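Local coordinates for quinoline 2-oxidoreductase large subunit (Pseudomonas putida, PDB 1T3Q), which carries the molybdopterin cytosine dinucleotide cofactor and molybdenum centre of a hydroxylase that probably oxidises quinoline at carbon 2, at residues P69-V74 with R124-D129. Numbering follows the deposited sequence.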
loop_
_atom_site.group_PDB
_atom_site.type_symbol
_atom_site.label_atom_id
_atom_site.label_comp_id
_atom_site.label_asym_id
_atom_site.label_seq_id
_atom_site.Cartn_x
_atom_site.Cartn_y
_atom_site.Cartn_z
ATOM N N PRO B 69 21.883 -19.966 -10.176
ATOM C CA PRO B 69 20.787 -19.208 -10.785
ATOM C C PRO B 69 19.724 -18.792 -9.770
ATOM O O PRO B 69 19.379 -19.553 -8.866
ATOM C CB PRO B 69 20.250 -20.161 -11.859
ATOM C CG PRO B 69 20.737 -21.510 -11.425
ATOM C CD PRO B 69 22.102 -21.235 -10.887
ATOM N N GLY B 70 19.219 -17.572 -9.927
ATOM C CA GLY B 70 18.212 -17.066 -9.012
ATOM C C GLY B 70 18.808 -16.213 -7.905
ATOM O O GLY B 70 18.104 -15.430 -7.271
ATOM N N VAL B 71 20.107 -16.369 -7.663
ATOM C CA VAL B 71 20.782 -15.599 -6.626
ATOM C C VAL B 71 21.183 -14.229 -7.155
ATOM O O VAL B 71 21.764 -14.115 -8.234
ATOM C CB VAL B 71 22.038 -16.315 -6.115
ATOM C CG1 VAL B 71 22.754 -15.435 -5.094
ATOM C CG2 VAL B 71 21.655 -17.649 -5.490
ATOM N N GLU B 72 20.877 -13.193 -6.382
ATOM C CA GLU B 72 21.186 -11.828 -6.777
ATOM C C GLU B 72 22.302 -11.213 -5.950
ATOM O O GLU B 72 22.932 -10.242 -6.368
ATOM C CB GLU B 72 19.931 -10.961 -6.648
ATOM C CG GLU B 72 18.796 -11.397 -7.549
ATOM C CD GLU B 72 19.100 -11.166 -9.013
ATOM O OE1 GLU B 72 18.565 -11.914 -9.858
ATOM O OE2 GLU B 72 19.866 -10.230 -9.323
ATOM N N LEU B 73 22.564 -11.781 -4.782
ATOM C CA LEU B 73 23.579 -11.208 -3.917
ATOM C C LEU B 73 23.946 -12.092 -2.741
ATOM O O LEU B 73 23.109 -12.825 -2.217
ATOM C CB LEU B 73 23.071 -9.850 -3.410
ATOM C CG LEU B 73 23.825 -9.024 -2.357
ATOM C CD1 LEU B 73 23.216 -7.631 -2.307
ATOM C CD2 LEU B 73 23.744 -9.687 -0.989
ATOM N N VAL B 74 25.210 -12.027 -2.338
ATOM C CA VAL B 74 25.692 -12.775 -1.185
ATOM C C VAL B 74 26.666 -11.863 -0.440
ATOM O O VAL B 74 27.653 -11.408 -1.011
ATOM C CB VAL B 74 26.425 -14.069 -1.589
ATOM C CG1 VAL B 74 26.915 -14.789 -0.343
ATOM C CG2 VAL B 74 25.496 -14.974 -2.380
ATOM N N ARG B 124 12.920 -18.054 -1.279
ATOM C CA ARG B 124 13.558 -18.430 -0.026
ATOM C C ARG B 124 14.259 -19.783 -0.179
ATOM O O ARG B 124 15.356 -19.986 0.342
ATOM C CB ARG B 124 12.507 -18.492 1.090
ATOM C CG ARG B 124 12.973 -19.147 2.375
ATOM C CD ARG B 124 14.051 -18.352 3.096
ATOM N NE ARG B 124 14.413 -19.034 4.334
ATOM C CZ ARG B 124 14.563 -18.436 5.513
ATOM N NH1 ARG B 124 14.390 -17.128 5.629
ATOM N NH2 ARG B 124 14.863 -19.156 6.583
ATOM N N ALA B 125 13.631 -20.704 -0.904
ATOM C CA ALA B 125 14.213 -22.029 -1.102
ATOM C C ALA B 125 15.552 -21.949 -1.832
ATOM O O ALA B 125 16.510 -22.630 -1.459
ATOM C CB ALA B 125 13.252 -22.917 -1.880
ATOM N N ILE B 126 15.614 -21.123 -2.869
ATOM C CA ILE B 126 16.844 -20.966 -3.641
ATOM C C ILE B 126 17.909 -20.245 -2.820
ATOM O O ILE B 126 19.098 -20.546 -2.937
ATOM C CB ILE B 126 16.584 -20.202 -4.959
ATOM C CG1 ILE B 126 15.722 -21.067 -5.887
ATOM C CG2 ILE B 126 17.912 -19.856 -5.648
ATOM C CD1 ILE B 126 15.368 -20.402 -7.207
ATOM N N ALA B 127 17.492 -19.300 -1.981
ATOM C CA ALA B 127 18.452 -18.582 -1.148
ATOM C C ALA B 127 19.088 -19.588 -0.206
ATOM O O ALA B 127 20.287 -19.516 0.080
ATOM C CB ALA B 127 17.756 -17.479 -0.356
ATOM N N GLU B 128 18.280 -20.524 0.287
ATOM C CA GLU B 128 18.787 -21.553 1.186
ATOM C C GLU B 128 19.702 -22.501 0.418
ATOM O O GLU B 128 20.731 -22.927 0.941
ATOM C CB GLU B 128 17.635 -22.332 1.830
ATOM C CG GLU B 128 16.883 -21.542 2.904
ATOM C CD GLU B 128 15.745 -22.333 3.534
ATOM O OE1 GLU B 128 15.125 -21.826 4.495
ATOM O OE2 GLU B 128 15.467 -23.457 3.069
ATOM N N ASP B 129 19.333 -22.833 -0.819
ATOM C CA ASP B 129 20.176 -23.713 -1.625
ATOM C C ASP B 129 21.567 -23.083 -1.724
ATOM O O ASP B 129 22.575 -23.737 -1.462
ATOM C CB ASP B 129 19.628 -23.883 -3.049
ATOM C CG ASP B 129 18.314 -24.651 -3.102
ATOM O OD1 ASP B 129 18.041 -25.466 -2.197
ATOM O OD2 ASP B 129 17.562 -24.448 -4.079
#
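I126 lays its CG2 methyl over the backbone of P69 and G70, just before edge strand 71-76, in the a/b hammerhead region of this xanthine dehydrogenase family subunit. CG2 lies anti to the backbone N (chi1 -68° for CG1), which turns this methyl toward that backbone and leaves it 3.5 Å from P69 O, a van der Waals contact on a carbonyl. On the strand side the same I126 CG2 meets V71 CG2 at 4.3 Å, the one apolar side-chain pair between 69-74 and 124-129. G70, at phi 96° and with no side chain, lets the backbone run close beside I126. No hydrogen bond joins the two segments. Both lean on strand 115-121 and the residue after it: G70 is hydrogen-bonded through its backbone to S122, V71 packs on V119 and I126 rests on A121. Further along the edge strand, E72 and L73 both face V120 in a classic beta bulge. D129 faces the other subunits, its OD1 in a salt bridge with R43 of the medium subunit and its OD2 with R28 of the small subunit. One turn apart on the helix, R124 NE gives E128 OE1 a salt-bridging hydrogen bond of 2.9 Å, 168° at the hydrogen, the oxygen lying in the guanidinium plane while the N-H arrives from above the carboxylate plane.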